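Putative polyketide synthase (Brevibacillus brevis, PDB 6HP2) probably methylates a hydroxyl group of a polyketide intermediate, as the S-adenosylmethionine-dependent O-methyltransferase domain of a trans-AT polyketide synthase probably involved in bacillaene biosynthesis. Local coordinates at residues Y44-R52 / P243-D251; K179-L190 / W224-L233. All coordinates share one frame; numbering follows the deposited sequence.

Contact 1: residues Y44-R52 / P243-D251; sequences YLTVCPFER and PQIANALHD. With SAH (S-adenosyl-L-homocysteine), chain B.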
loop_
_atom_site.group_PDB
_atom_site.type_symbol
_atom_site.label_atom_id
_atom_site.label_comp_id
_atom_site.label_asym_id
_atom_site.label_seq_id
_atom_site.Cartn_x
_atom_site.Cartn_y
_atom_site.Cartn_z
ATOM N N TYR A 44 -10.386 3.749 1.381
ATOM C CA TYR A 44 -9.140 3.003 1.330
ATOM C C TYR A 44 -9.398 1.615 1.868
ATOM O O TYR A 44 -10.102 1.473 2.858
ATOM C CB TYR A 44 -8.067 3.689 2.152
ATOM C CG TYR A 44 -7.788 5.116 1.713
ATOM C CD1 TYR A 44 -7.086 5.399 0.540
ATOM C CD2 TYR A 44 -8.159 6.167 2.538
ATOM C CE1 TYR A 44 -6.830 6.726 0.168
ATOM C CE2 TYR A 44 -7.915 7.466 2.202
ATOM C CZ TYR A 44 -7.251 7.755 1.016
ATOM O OH TYR A 44 -7.001 9.046 0.683
ATOM N N LEU A 45 -8.829 0.600 1.205
ATOM C CA LEU A 45 -9.016 -0.800 1.594
ATOM C C LEU A 45 -7.798 -1.356 2.332
ATOM O O LEU A 45 -7.400 -2.502 2.126
ATOM C CB LEU A 45 -9.310 -1.644 0.367
ATOM C CG LEU A 45 -10.452 -1.120 -0.551
ATOM C CD1 LEU A 45 -10.604 -2.044 -1.740
ATOM C CD2 LEU A 45 -11.715 -0.974 0.243
ATOM N N THR A 46 -7.206 -0.578 3.211
ATOM C CA THR A 46 -5.996 -0.985 3.939
ATOM C C THR A 46 -6.167 -0.778 5.444
ATOM O O THR A 46 -7.034 -0.029 5.899
ATOM C CB THR A 46 -4.805 -0.139 3.471
ATOM O OG1 THR A 46 -5.104 1.237 3.747
ATOM C CG2 THR A 46 -4.598 -0.293 1.949
ATOM N N VAL A 47 -5.304 -1.408 6.219
ATOM C CA VAL A 47 -5.209 -1.112 7.640
ATOM C C VAL A 47 -4.507 0.233 7.775
ATOM O O VAL A 47 -4.188 0.883 6.773
ATOM C CB VAL A 47 -4.483 -2.260 8.364
ATOM C CG1 VAL A 47 -5.318 -3.525 8.220
ATOM C CG2 VAL A 47 -3.084 -2.448 7.758
ATOM N N CYS A 48 -4.316 0.684 9.001
ATOM C CA CYS A 48 -3.859 2.038 9.272
ATOM C C CYS A 48 -3.092 2.004 10.576
ATOM O O CYS A 48 -3.327 1.129 11.419
ATOM C CB CYS A 48 -5.034 3.031 9.374
ATOM S SG CYS A 48 -6.133 2.834 10.830
ATOM N N PRO A 49 -2.166 2.955 10.781
ATOM C CA PRO A 49 -1.334 2.952 11.982
ATOM C C PRO A 49 -1.826 3.795 13.160
ATOM O O PRO A 49 -2.131 4.961 12.945
ATOM C CB PRO A 49 -0.066 3.623 11.475
ATOM C CG PRO A 49 -0.601 4.679 10.590
ATOM C CD PRO A 49 -1.691 3.973 9.835
ATOM N N PHE A 50 -1.988 3.210 14.352
ATOM C CA PHE A 50 -2.314 3.938 15.577
ATOM C C PHE A 50 -1.021 4.144 16.360
ATOM O O PHE A 50 -0.282 3.185 16.564
ATOM C CB PHE A 50 -3.278 3.174 16.451
ATOM C CG PHE A 50 -4.747 3.341 16.069
ATOM C CD1 PHE A 50 -5.107 3.856 14.860
ATOM C CD2 PHE A 50 -5.751 2.936 16.930
ATOM C CE1 PHE A 50 -6.437 4.016 14.521
ATOM C CE2 PHE A 50 -7.060 3.056 16.578
ATOM C CZ PHE A 50 -7.403 3.617 15.358
ATOM N N GLU A 51 -0.778 5.364 16.851
ATOM C CA GLU A 51 0.411 5.628 17.687
ATOM C C GLU A 51 0.357 4.847 18.988
ATOM O O GLU A 51 1.402 4.425 19.525
ATOM C CB GLU A 51 0.537 7.117 17.981
ATOM C CG GLU A 51 0.822 7.977 16.732
ATOM C CD GLU A 51 1.071 9.447 17.070
ATOM O OE1 GLU A 51 1.086 9.801 18.273
ATOM O OE2 GLU A 51 1.250 10.246 16.128
ATOM N N ARG A 52 -0.850 4.568 19.469
ATOM C CA ARG A 52 -1.061 3.814 20.691
ATOM C C ARG A 52 -2.352 3.032 20.562
ATOM O O ARG A 52 -3.225 3.363 19.756
ATOM C CB ARG A 52 -1.152 4.737 21.917
ATOM C CG ARG A 52 -2.318 5.693 21.878
ATOM C CD ARG A 52 -2.002 7.038 22.517
ATOM N NE ARG A 52 -1.138 7.886 21.693
ATOM C CZ ARG A 52 -1.572 8.696 20.730
ATOM N NH1 ARG A 52 -2.858 8.763 20.440
ATOM N NH2 ARG A 52 -0.712 9.435 20.046
ATOM N N PRO A 243 4.506 -2.127 14.654
ATOM C CA PRO A 243 3.895 -1.909 15.971
ATOM C C PRO A 243 2.635 -1.048 15.912
ATOM O O PRO A 243 1.657 -1.351 16.590
ATOM C CB PRO A 243 4.996 -1.192 16.768
ATOM C CG PRO A 243 6.249 -1.354 15.972
ATOM C CD PRO A 243 5.812 -1.457 14.546
ATOM N N GLN A 244 2.667 0.016 15.118
ATOM C CA GLN A 244 1.518 0.906 15.002
ATOM C C GLN A 244 0.303 0.201 14.400
ATOM O O GLN A 244 -0.825 0.423 14.836
ATOM C CB GLN A 244 1.872 2.151 14.196
ATOM C CG GLN A 244 2.849 3.082 14.895
ATOM C CD GLN A 244 4.226 2.469 15.066
ATOM O OE1 GLN A 244 4.725 1.781 14.178
ATOM N NE2 GLN A 244 4.849 2.722 16.209
ATOM N N ILE A 245 0.528 -0.642 13.400
ATOM C CA ILE A 245 -0.570 -1.375 12.781
ATOM C C ILE A 245 -1.179 -2.303 13.805
ATOM O O ILE A 245 -2.395 -2.340 13.982
ATOM C CB ILE A 245 -0.099 -2.217 11.600
ATOM C CG1 ILE A 245 0.484 -1.309 10.538
ATOM C CG2 ILE A 245 -1.257 -3.025 11.032
ATOM C CD1 ILE A 245 -0.509 -0.341 9.943
ATOM N N ALA A 246 -0.327 -3.063 14.481
ATOM C CA ALA A 246 -0.822 -3.952 15.527
ATOM C C ALA A 246 -1.590 -3.163 16.596
ATOM O O ALA A 246 -2.562 -3.674 17.156
ATOM C CB ALA A 246 0.353 -4.734 16.173
ATOM N N ASN A 247 -1.181 -1.926 16.898
ATOM C CA ASN A 247 -1.962 -1.127 17.854
ATOM C C ASN A 247 -3.392 -0.899 17.348
ATOM O O ASN A 247 -4.357 -0.996 18.107
ATOM C CB ASN A 247 -1.353 0.236 18.097
ATOM C CG ASN A 247 -0.061 0.185 18.856
ATOM O OD1 ASN A 247 0.191 -0.752 19.574
ATOM N ND2 ASN A 247 0.738 1.230 18.729
ATOM N N ALA A 248 -3.534 -0.562 16.068
ATOM C CA ALA A 248 -4.838 -0.309 15.460
ATOM C C ALA A 248 -5.679 -1.581 15.415
ATOM O O ALA A 248 -6.915 -1.530 15.477
ATOM C CB ALA A 248 -4.625 0.228 14.047
ATOM N N LEU A 249 -5.041 -2.716 15.207
ATOM C CA LEU A 249 -5.756 -3.977 15.065
ATOM C C LEU A 249 -5.926 -4.705 16.380
ATOM O O LEU A 249 -6.493 -5.812 16.379
ATOM C CB LEU A 249 -5.038 -4.892 14.082
ATOM C CG LEU A 249 -4.956 -4.351 12.663
ATOM C CD1 LEU A 249 -4.308 -5.369 11.730
ATOM C CD2 LEU A 249 -6.344 -4.017 12.154
ATOM N N HIS A 250 -5.519 -4.104 17.496
ATOM C CA HIS A 250 -5.764 -4.710 18.820
ATOM C C HIS A 250 -7.271 -4.711 19.085
ATOM O O HIS A 250 -7.880 -3.651 19.252
ATOM C CB HIS A 250 -5.027 -3.949 19.917
ATOM C CG HIS A 250 -5.039 -4.645 21.238
ATOM N ND1 HIS A 250 -5.766 -4.197 22.321
ATOM C CD2 HIS A 250 -4.410 -5.769 21.645
ATOM C CE1 HIS A 250 -5.565 -5.005 23.344
ATOM N NE2 HIS A 250 -4.748 -5.968 22.957
ATOM N N ASP A 251 -7.863 -5.899 19.076
ATOM C CA ASP A 251 -9.309 -6.077 19.023
ATOM C C ASP A 251 -9.592 -7.348 19.806
ATOM O O ASP A 251 -9.938 -8.389 19.240
ATOM C CB ASP A 251 -9.770 -6.188 17.571
ATOM C CG ASP A 251 -11.212 -5.754 17.340
ATOM O OD1 ASP A 251 -11.964 -5.473 18.300
ATOM O OD2 ASP A 251 -11.582 -5.707 16.142
HETATM N N SAH B . -4.374 0.177 -3.130
HETATM C CA SAH B . -5.794 0.233 -2.798
HETATM C CB SAH B . -6.422 -1.153 -2.730
HETATM C CG SAH B . -5.657 -2.187 -1.924
HETATM S SD SAH B . -6.618 -3.720 -1.755
HETATM C C SAH B . -5.933 0.967 -1.488
HETATM O O SAH B . -7.046 1.173 -1.003
HETATM O OXT SAH B . -4.925 1.372 -0.917
HETATM C "C5'" SAH B . -5.698 -4.713 -2.954
HETATM C "C4'" SAH B . -5.932 -4.252 -4.391
HETATM O "O4'" SAH B . -5.048 -4.998 -5.257
HETATM C "C3'" SAH B . -7.365 -4.631 -4.892
HETATM O "O3'" SAH B . -7.809 -3.481 -5.629
HETATM C "C2'" SAH B . -7.187 -5.835 -5.816
HETATM O "O2'" SAH B . -8.122 -5.938 -6.849
HETATM C "C1'" SAH B . -5.765 -5.552 -6.351
HETATM N N9 SAH B . -5.047 -6.697 -6.906
HETATM C C8 SAH B . -4.737 -7.880 -6.297
HETATM N N7 SAH B . -4.123 -8.634 -7.214
HETATM C C5 SAH B . -3.989 -7.926 -8.360
HETATM C C6 SAH B . -3.448 -8.203 -9.610
HETATM N N6 SAH B . -2.829 -9.341 -9.921
HETATM N N1 SAH B . -3.468 -7.232 -10.568
HETATM C C2 SAH B . -4.106 -6.026 -10.348
HETATM N N3 SAH B . -4.666 -5.778 -9.121
HETATM C C4 SAH B . -4.644 -6.724 -8.174
HETATM O O HOH W 1 3.792 4.281 18.292
#
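The loop before helix 59-64 of this class I methyltransferase domain, which reaches the S-adenosyl-L-homocysteine site through residues 44-46, is tied further along to helix 242-249 through V47-R52. F50 leads the contact: A248 CB sits over one face of its ring, a CH-pi contact 3.9 Å from the centroid and displaced toward the rim, while F57 packs against F50 edge-to-face. The backbone of F50 is gripped twice. Its N donates to Q244 O at 3.1 Å, from well above the carbonyl plane, and A248 N, in the ordinary helical bond, reaches the same oxygen from the opposite face. Its carbonyl O takes a nearly straight bond from N247 ND2 at 3.1 Å (166° at the hydrogen), almost in the amide plane of N247; OD1 of that amide is bound to K53 NZ, which fixes how the group is turned. A water bridges E51 O and Q244 NE2. On the ligand side of F50 the contact turns apolar. V47 splits its branches, CG2 meeting I245 CG2 at 3.8 Å and CG1, anti to the carbonyl carbon (chi1 -63°), reaching both methyls of L249, whereas P49 CB rests on Q244 CB. C48 O is buried against I245 CD1 and A248 CB and has no polar partner. Closer to the cofactor product, V47 N is bound to E171 and T46 CG2 lies near SAH OXT, and L45 N donates to the carboxylate oxygen O of SAH at 2.9 Å, almost straight at 176°.

Contact 2: residues K179-L190 / W224-L233; sequences KHGLFQNISSSL and WIELLAEHQL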
loop_
_atom_site.group_PDB
_atom_site.type_symbol
_atom_site.label_atom_id
_atom_site.label_comp_id
_atom_site.label_asym_id
_atom_site.label_seq_id
_atom_site.Cartn_x
_atom_site.Cartn_y
_atom_site.Cartn_z
ATOM N N LYS A 179 5.509 -13.078 -8.610
ATOM C CA LYS A 179 6.224 -11.860 -8.245
ATOM C C LYS A 179 7.132 -11.378 -9.368
ATOM O O LYS A 179 7.318 -10.163 -9.553
ATOM C CB LYS A 179 7.085 -12.097 -7.010
ATOM C CG LYS A 179 6.376 -12.805 -5.840
ATOM C CD LYS A 179 5.445 -11.917 -5.133
ATOM C CE LYS A 179 4.833 -12.656 -3.876
ATOM N NZ LYS A 179 3.642 -11.975 -3.380
ATOM N N HIS A 180 7.754 -12.317 -10.094
ATOM C CA HIS A 180 8.685 -11.896 -11.134
ATOM C C HIS A 180 7.940 -11.324 -12.319
ATOM O O HIS A 180 8.426 -10.369 -12.943
ATOM C CB HIS A 180 9.601 -13.039 -11.563
ATOM C CG HIS A 180 10.651 -13.346 -10.551
ATOM N ND1 HIS A 180 11.736 -12.514 -10.347
ATOM C CD2 HIS A 180 10.769 -14.357 -9.654
ATOM C CE1 HIS A 180 12.495 -13.021 -9.389
ATOM N NE2 HIS A 180 11.925 -14.128 -8.945
ATOM N N GLY A 181 6.760 -11.867 -12.626
ATOM C CA GLY A 181 5.925 -11.234 -13.632
ATOM C C GLY A 181 5.636 -9.799 -13.261
ATOM O O GLY A 181 5.832 -8.882 -14.056
ATOM N N LEU A 182 5.167 -9.596 -12.032
ATOM C CA LEU A 182 4.811 -8.268 -11.557
ATOM C C LEU A 182 5.991 -7.311 -11.624
ATOM O O LEU A 182 5.871 -6.202 -12.146
ATOM C CB LEU A 182 4.302 -8.381 -10.128
ATOM C CG LEU A 182 3.996 -7.068 -9.427
ATOM C CD1 LEU A 182 2.888 -6.284 -10.118
ATOM C CD2 LEU A 182 3.701 -7.407 -7.985
ATOM N N PHE A 183 7.143 -7.701 -11.090
ATOM C CA PHE A 183 8.253 -6.729 -11.018
ATOM C C PHE A 183 8.967 -6.573 -12.338
ATOM O O PHE A 183 9.580 -5.542 -12.578
ATOM C CB PHE A 183 9.206 -7.080 -9.851
ATOM C CG PHE A 183 8.677 -6.561 -8.535
ATOM C CD1 PHE A 183 8.999 -5.301 -8.106
ATOM C CD2 PHE A 183 7.812 -7.338 -7.721
ATOM C CE1 PHE A 183 8.476 -4.815 -6.928
ATOM C CE2 PHE A 183 7.267 -6.804 -6.533
ATOM C CZ PHE A 183 7.620 -5.575 -6.141
ATOM N N GLN A 184 8.862 -7.553 -13.242
ATOM C CA GLN A 184 9.248 -7.308 -14.619
ATOM C C GLN A 184 8.407 -6.185 -15.196
ATOM O O GLN A 184 8.934 -5.255 -15.822
ATOM C CB GLN A 184 9.098 -8.587 -15.448
ATOM C CG GLN A 184 9.355 -8.423 -16.911
ATOM C CD GLN A 184 10.820 -8.188 -17.212
ATOM O OE1 GLN A 184 11.666 -8.362 -16.352
ATOM N NE2 GLN A 184 11.107 -7.785 -18.410
ATOM N N ASN A 185 7.093 -6.259 -14.969
ATOM C CA ASN A 185 6.145 -5.270 -15.458
ATOM C C ASN A 185 6.460 -3.904 -14.880
ATOM O O ASN A 185 6.544 -2.913 -15.607
ATOM C CB ASN A 185 4.707 -5.721 -15.113
ATOM C CG ASN A 185 3.648 -5.188 -16.091
ATOM O OD1 ASN A 185 3.948 -4.504 -17.083
ATOM N ND2 ASN A 185 2.401 -5.526 -15.826
ATOM N N ILE A 186 6.697 -3.849 -13.584
ATOM C CA ILE A 186 6.967 -2.576 -12.912
ATOM C C ILE A 186 8.255 -1.955 -13.439
ATOM O O ILE A 186 8.288 -0.786 -13.865
ATOM C CB ILE A 186 7.047 -2.795 -11.397
ATOM C CG1 ILE A 186 5.672 -3.152 -10.830
ATOM C CG2 ILE A 186 7.733 -1.565 -10.666
ATOM C CD1 ILE A 186 5.732 -3.558 -9.381
ATOM N N SER A 187 9.322 -2.754 -13.484
ATOM C CA SER A 187 10.624 -2.214 -13.870
ATOM C C SER A 187 10.636 -1.762 -15.323
ATOM O O SER A 187 11.273 -0.755 -15.670
ATOM C CB SER A 187 11.714 -3.279 -13.634
ATOM O OG SER A 187 12.984 -2.739 -13.919
ATOM N N SER A 188 10.004 -2.545 -16.202
ATOM C CA SER A 188 9.920 -2.230 -17.599
ATOM C C SER A 188 9.125 -0.964 -17.866
ATOM O O SER A 188 9.337 -0.371 -18.908
ATOM C CB SER A 188 9.278 -3.391 -18.359
ATOM O OG SER A 188 10.198 -4.445 -18.502
ATOM N N SER A 189 8.233 -0.543 -16.963
ATOM C CA SER A 189 7.420 0.649 -17.145
ATOM C C SER A 189 7.844 1.830 -16.275
ATOM O O SER A 189 7.071 2.802 -16.143
ATOM C CB SER A 189 5.933 0.340 -16.845
ATOM O OG SER A 189 5.449 -0.578 -17.773
ATOM N N LEU A 190 9.011 1.772 -15.662
ATOM C CA LEU A 190 9.476 2.818 -14.768
ATOM C C LEU A 190 10.538 3.652 -15.472
ATOM O O LEU A 190 11.565 3.122 -15.942
ATOM C CB LEU A 190 10.021 2.226 -13.477
ATOM C CG LEU A 190 10.365 3.238 -12.353
ATOM C CD1 LEU A 190 9.195 3.865 -11.803
ATOM C CD2 LEU A 190 11.196 2.520 -11.287
ATOM N N TRP A 224 12.988 -10.645 -0.804
ATOM C CA TRP A 224 12.743 -9.271 -1.225
ATOM C C TRP A 224 14.006 -8.615 -1.750
ATOM O O TRP A 224 13.990 -7.935 -2.784
ATOM C CB TRP A 224 12.199 -8.461 -0.038
ATOM C CG TRP A 224 10.726 -8.444 0.080
ATOM C CD1 TRP A 224 9.973 -8.983 1.063
ATOM C CD2 TRP A 224 9.822 -7.701 -0.749
ATOM N NE1 TRP A 224 8.646 -8.663 0.880
ATOM C CE2 TRP A 224 8.527 -7.885 -0.233
ATOM C CE3 TRP A 224 9.992 -6.919 -1.898
ATOM C CZ2 TRP A 224 7.378 -7.344 -0.832
ATOM C CZ3 TRP A 224 8.832 -6.361 -2.493
ATOM C CH2 TRP A 224 7.562 -6.571 -1.941
ATOM N N ILE A 225 15.124 -8.861 -1.074
ATOM C CA ILE A 225 16.412 -8.355 -1.517
ATOM C C ILE A 225 16.688 -8.775 -2.952
ATOM O O ILE A 225 17.069 -7.960 -3.813
ATOM C CB ILE A 225 17.509 -8.860 -0.565
ATOM C CG1 ILE A 225 17.367 -8.173 0.794
ATOM C CG2 ILE A 225 18.944 -8.708 -1.225
ATOM C CD1 ILE A 225 18.307 -8.805 1.877
ATOM N N GLU A 226 16.554 -10.063 -3.212
ATOM C CA GLU A 226 16.856 -10.638 -4.519
ATOM C C GLU A 226 15.804 -10.327 -5.581
ATOM O O GLU A 226 16.153 -10.126 -6.759
ATOM C CB GLU A 226 17.032 -12.140 -4.355
ATOM C CG GLU A 226 18.290 -12.485 -3.535
ATOM C CD GLU A 226 18.367 -13.973 -3.126
ATOM O OE1 GLU A 226 17.505 -14.801 -3.517
ATOM O OE2 GLU A 226 19.271 -14.281 -2.340
ATOM N N LEU A 227 14.535 -10.307 -5.188
ATOM C CA LEU A 227 13.469 -9.984 -6.124
ATOM C C LEU A 227 13.651 -8.564 -6.658
ATOM O O LEU A 227 13.585 -8.321 -7.864
ATOM C CB LEU A 227 12.113 -10.117 -5.440
ATOM C CG LEU A 227 10.872 -9.638 -6.211
ATOM C CD1 LEU A 227 10.704 -10.501 -7.456
ATOM C CD2 LEU A 227 9.632 -9.705 -5.325
ATOM N N LEU A 228 13.884 -7.613 -5.762
ATOM C CA LEU A 228 14.100 -6.236 -6.183
ATOM C C LEU A 228 15.375 -6.112 -6.998
ATOM O O LEU A 228 15.339 -5.565 -8.093
ATOM C CB LEU A 228 14.150 -5.298 -4.982
ATOM C CG LEU A 228 12.897 -5.255 -4.155
ATOM C CD1 LEU A 228 13.108 -4.326 -2.955
ATOM C CD2 LEU A 228 11.686 -4.772 -4.950
ATOM N N ALA A 229 16.510 -6.633 -6.481
ATOM C CA ALA A 229 17.781 -6.543 -7.185
ATOM C C ALA A 229 17.668 -7.166 -8.577
ATOM O O ALA A 229 18.218 -6.648 -9.547
ATOM C CB ALA A 229 18.912 -7.274 -6.405
ATOM N N GLU A 230 16.896 -8.250 -8.711
ATOM C CA GLU A 230 16.784 -8.919 -10.013
ATOM C C GLU A 230 16.131 -8.004 -11.039
ATOM O O GLU A 230 16.448 -8.078 -12.234
ATOM C CB GLU A 230 15.971 -10.206 -9.900
ATOM C CG GLU A 230 15.821 -10.921 -11.216
ATOM C CD GLU A 230 17.128 -11.558 -11.655
ATOM O OE1 GLU A 230 17.931 -11.926 -10.770
ATOM O OE2 GLU A 230 17.366 -11.652 -12.884
ATOM N N HIS A 231 15.226 -7.127 -10.599
ATOM C CA HIS A 231 14.582 -6.194 -11.522
ATOM C C HIS A 231 15.127 -4.770 -11.408
ATOM O O HIS A 231 14.396 -3.811 -11.615
ATOM C CB HIS A 231 13.084 -6.269 -11.302
ATOM C CG HIS A 231 12.553 -7.646 -11.561
ATOM N ND1 HIS A 231 12.323 -8.114 -12.842
ATOM C CD2 HIS A 231 12.399 -8.712 -10.739
ATOM C CE1 HIS A 231 11.969 -9.385 -12.782
ATOM N NE2 HIS A 231 11.980 -9.759 -11.515
ATOM N N GLN A 232 16.412 -4.638 -11.099
ATOM C CA GLN A 232 17.142 -3.367 -11.140
ATOM C C GLN A 232 16.697 -2.388 -10.058
ATOM O O GLN A 232 16.980 -1.191 -10.128
ATOM C CB GLN A 232 17.003 -2.716 -12.521
ATOM C CG GLN A 232 17.584 -3.518 -13.697
ATOM C CD GLN A 232 16.664 -4.627 -14.171
ATOM O OE1 GLN A 232 15.493 -4.396 -14.474
ATOM N NE2 GLN A 232 17.191 -5.841 -14.236
ATOM N N LEU A 233 16.015 -2.844 -9.032
ATOM C CA LEU A 233 15.522 -1.922 -8.028
ATOM C C LEU A 233 16.332 -1.977 -6.744
ATOM O O LEU A 233 16.758 -3.041 -6.293
ATOM C CB LEU A 233 14.045 -2.228 -7.737
ATOM C CG LEU A 233 13.115 -2.039 -8.906
ATOM C CD1 LEU A 233 11.687 -2.656 -8.633
ATOM C CD2 LEU A 233 12.926 -0.570 -9.278
HETATM O O HOH W 2 13.208 -6.508 -14.932
#
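The imidazole of H231 lies with one face on helix 179-188, where F183 CB and the backbone N of Q184 cover it, and has E230 CG on the opposite face; H180 ND1 and a water stand at its edge. The H231 and H180 side chains cross at about a right angle, their ring planes 45° apart and meeting rim to rim. Between H231 NE2 and H180 ND1 runs a 3.0 Å hydrogen bond in which either histidine may donate. L227 CD1 covers one face of H180 in a CH-pi contact 3.9 Å from its centroid. At the other ring nitrogen of H231, the water lies 2.8 Å from H231 ND1, in a bond of undecided direction, and donates to Q184 OE1 and Q232 OE1. Deeper in the interface, the F183 ring has I186 CD1 over one face and L233 CD1 near its plane at the edge, 3.8 Å from F183 CD1. L227 CD2, L228 CD2 and W224 CZ3 close in obliquely around the same ring, and the F183 side chain also touches L198 of strand 194-203. S187 OG, anti to its own backbone N (chi1 -176°), has H231 O at 2.9 Å and Q232 OE1 at 3.1 Å as rival acceptors for its one proton. Q232, with positive phi, is the C' residue of a Schellman motif: L233 N returns to L228 O and Q232 N to A229 O, ending helix 221-230 and leading into strand 233-240. The axes of segments 179-188 and 224-230 come within 10.1 Å and cross at -41°, an alpha-alpha pair lying against the central sheet of a Rossmann-like methyltransferase fold.

Overall arrangement
Contact 2 is nested in sequence inside the loop closed by contact 1: helix 179-188 and helix 221-230 both fall between the loop before helix 59-64 and helix 242-249. In space the two are separate, with centres 28 Å apart, nearest atoms about 14 Å apart, and on opposite sides of the chain's centre. Strand 233-240 of the central mixed sheet links them, leaving segment 224-233 of contact 2 and leading to helix 242-249 of contact 1. Contact 1 ties a loop lining the S-adenosyl-L-homocysteine pocket to helix 242-249, whereas contact 2 pairs two helices against strand 194-203 of that sheet, the side chain of K179 about 9 Å from the bound S-adenosyl-L-homocysteine.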